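Local structure of beta-glucosidase (Pseudoalteromonas sp., 3F95) at residues 19-22 against 28-31. The protein is the extra C-terminal beta-sandwich domain of an exo-1,3/1,4-beta-glucanase, an enzyme that probably also has beta-glucosidase activity. Sequence-based numbering, arbitrary orientation. Where two conformers were deposited one is given.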
ATOM      1  N   THR A  19      -7.817  -6.211   5.602  1.00 17.17           N
ATOM      2  CA  THR A  19      -6.993  -7.371   5.249  1.00 16.14           C
ATOM      3  C   THR A  19      -5.999  -6.982   4.197  1.00 14.97           C
ATOM      4  O   THR A  19      -6.230  -6.061   3.423  1.00 14.98           O
ATOM      5  CB  THR A  19      -7.647  -8.449   4.309  1.00 17.82           C
ATOM      6  OG1 THR A  19      -8.957  -8.119   3.869  1.00 23.23           O
ATOM      7  CG2 THR A  19      -7.393  -9.825   4.714  1.00 14.92           C
ATOM      8  N   TRP A  20      -4.939  -7.783   4.100  1.00 14.11           N
ATOM      9  CA  TRP A  20      -4.105  -7.770   2.919  1.00 13.78           C
ATOM     10  C   TRP A  20      -4.783  -8.698   1.893  1.00 14.41           C
ATOM     11  O   TRP A  20      -5.427  -9.723   2.259  1.00 14.94           O
ATOM     12  CB  TRP A  20      -2.719  -8.323   3.233  1.00 13.92           C
ATOM     13  CG  TRP A  20      -1.957  -7.563   4.286  1.00 13.41           C
ATOM     14  CD1 TRP A  20      -1.719  -7.944   5.554  1.00 14.08           C
ATOM     15  CD2 TRP A  20      -1.325  -6.283   4.119  1.00 13.45           C
ATOM     16  NE1 TRP A  20      -0.998  -6.969   6.226  1.00 13.46           N
ATOM     17  CE2 TRP A  20      -0.718  -5.953   5.355  1.00 12.66           C
ATOM     18  CE3 TRP A  20      -1.229  -5.385   3.049  1.00 12.43           C
ATOM     19  CZ2 TRP A  20      -0.012  -4.743   5.560  1.00 14.01           C
ATOM     20  CZ3 TRP A  20      -0.518  -4.184   3.248  1.00 13.40           C
ATOM     21  CH2 TRP A  20       0.081  -3.887   4.488  1.00 14.10           C
ATOM     22  N   GLN A  21      -4.663  -8.335   0.627  1.00 14.04           N
ATOM     23  CA  GLN A  21      -5.186  -9.148  -0.469  0.50 14.40           C
ATOM     24  C   GLN A  21      -4.082  -9.402  -1.477  1.00 14.29           C
ATOM     25  O   GLN A  21      -3.542  -8.456  -2.052  1.00 14.40           O
ATOM     26  CB  GLN A  21      -6.364  -8.449  -1.174  0.50 14.91           C
ATOM     27  CG  GLN A  21      -7.641  -8.430  -0.383  0.50 14.59           C
ATOM     28  CD  GLN A  21      -8.894  -8.144  -1.218  0.50 14.59           C
ATOM     29  OE1 GLN A  21      -9.083  -8.666  -2.327  0.50 15.13           O
ATOM     30  NE2 GLN A  21      -9.780  -7.349  -0.650  0.50 18.31           N
ATOM     31  N   LEU A  22      -3.779 -10.675  -1.732  1.00 13.44           N
ATOM     32  CA  LEU A  22      -2.728 -11.036  -2.684  1.00 13.15           C
ATOM     33  C   LEU A  22      -3.410 -11.694  -3.891  1.00 13.92           C
ATOM     34  O   LEU A  22      -3.963 -12.802  -3.760  1.00 14.50           O
ATOM     35  CB  LEU A  22      -1.737 -12.007  -2.042  1.00 12.87           C
ATOM     36  CG  LEU A  22      -0.702 -11.501  -1.007  1.00 13.81           C
ATOM     37  CD1 LEU A  22      -1.376 -10.943   0.247  1.00 15.18           C
ATOM     38  CD2 LEU A  22       0.284 -12.619  -0.611  1.00 13.17           C
ATOM     39  N   GLN A  28      -7.190 -18.263  -7.697  1.00 15.15           N
ATOM     40  CA  GLN A  28      -7.315 -18.142  -6.245  1.00 15.39           C
ATOM     41  C   GLN A  28      -6.743 -16.800  -5.777  1.00 15.62           C
ATOM     42  O   GLN A  28      -5.604 -16.457  -6.082  1.00 14.40           O
ATOM     43  CB  GLN A  28      -6.601 -19.280  -5.518  1.00 15.33           C
ATOM     44  CG  GLN A  28      -7.147 -20.695  -5.810  1.00 15.83           C
ATOM     45  CD  GLN A  28      -6.283 -21.791  -5.150  1.00 17.38           C
ATOM     46  OE1 GLN A  28      -5.379 -22.364  -5.790  1.00 24.30           O
ATOM     47  NE2 GLN A  28      -6.540 -22.076  -3.891  1.00 16.45           N
ATOM     48  N   LYS A  29      -7.571 -16.044  -5.068  1.00 15.53           N
ATOM     49  CA  LYS A  29      -7.160 -14.784  -4.470  1.00 17.07           C
ATOM     50  C   LYS A  29      -7.036 -15.007  -2.977  1.00 15.82           C
ATOM     51  O   LYS A  29      -7.879 -15.675  -2.370  1.00 15.79           O
ATOM     52  CB  LYS A  29      -8.234 -13.742  -4.774  1.00 16.62           C
ATOM     53  CG  LYS A  29      -7.960 -12.316  -4.383  1.00 20.82           C
ATOM     54  CD  LYS A  29      -9.095 -11.415  -4.950  1.00 22.26           C
ATOM     55  CE  LYS A  29     -10.358 -11.446  -4.067  1.00 27.07           C
ATOM     56  NZ  LYS A  29     -11.415 -10.391  -4.440  1.00 25.50           N
ATOM     57  N   VAL A  30      -5.979 -14.469  -2.361  1.00 14.31           N
ATOM     58  CA  VAL A  30      -5.721 -14.749  -0.948  1.00 13.23           C
ATOM     59  C   VAL A  30      -5.942 -13.521  -0.055  1.00 14.20           C
ATOM     60  O   VAL A  30      -5.359 -12.457  -0.299  1.00 14.22           O
ATOM     61  CB  VAL A  30      -4.290 -15.315  -0.718  1.00 14.21           C
ATOM     62  CG1 VAL A  30      -3.968 -15.460   0.784  1.00 13.50           C
ATOM     63  CG2 VAL A  30      -4.105 -16.666  -1.448  1.00 12.55           C
ATOM     64  N   LEU A  31      -6.785 -13.673   0.958  1.00 13.97           N
ATOM     65  CA  LEU A  31      -6.965 -12.629   1.971  1.00 14.73           C
ATOM     66  C   LEU A  31      -6.134 -12.977   3.202  1.00 15.18           C
ATOM     67  O   LEU A  31      -6.401 -13.976   3.861  1.00 14.65           O
ATOM     68  CB  LEU A  31      -8.451 -12.489   2.322  1.00 14.37           C
ATOM     69  CG  LEU A  31      -9.331 -11.556   1.483  1.00 18.95           C
ATOM     70  CD1 LEU A  31      -9.019 -11.513   0.020  1.00 17.37           C
ATOM     71  CD2 LEU A  31     -10.828 -11.783   1.754  1.00 16.41           C
TER
HETATM   72  O   HOH W   1      -3.632 -14.697  -5.602  1.00 13.76           O
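Q21 and L31 run alongside each other on the same face of the sheet, as cross-strand partners do; the pair is antiparallel and non-hydrogen-bonded, with CA atoms 4.6 Å apart. The touching branch of the leucine is CD1, which packs alongside the aliphatic part of the glutamine, 3.4 Å from Q21 CG. With CG anti to its carbonyl carbon (chi1 -73°) and the chain extended beyond it, Q21 in the conformer described carries its amide toward the outer end of the K29 side chain. There the two side chains run at a slant to each other, and in this conformer Q21 OE1 lies 3.5 Å from K29 CE and close to NZ, without a hydrogen bond between them. The amide is held by a bond from NE2 to S72 OG, on the strand that flanks 18-24 on its other edge. T19 adds its methyl, CG2 standing 3.7 Å from L31 CB.

Strands 18-24 and 29-32 form a beta hairpin at one edge of the seven-stranded antiparallel sheet, part of a domain assigned to the galactose-binding-like beta-sandwiches. Its hydrogen-bonded pair is L22 with V30: L22 N gives a nearly straight bond to V30 O (2.8 Å, 170° at the hydrogen), and V30 N returns one to L22 O at 3.0 Å. On the face opposite Q21 and L31, these residues meet loosely, L22 CB to V30 CB 4.4 Å, while L22 also packs against L45 of the facing sheet. A second grip on L22 O comes from a water that donates to it and to Q28 O, 2.7 Å from each oxygen, linking L22 to the loop residue Q28 next to the L22-V30 pair.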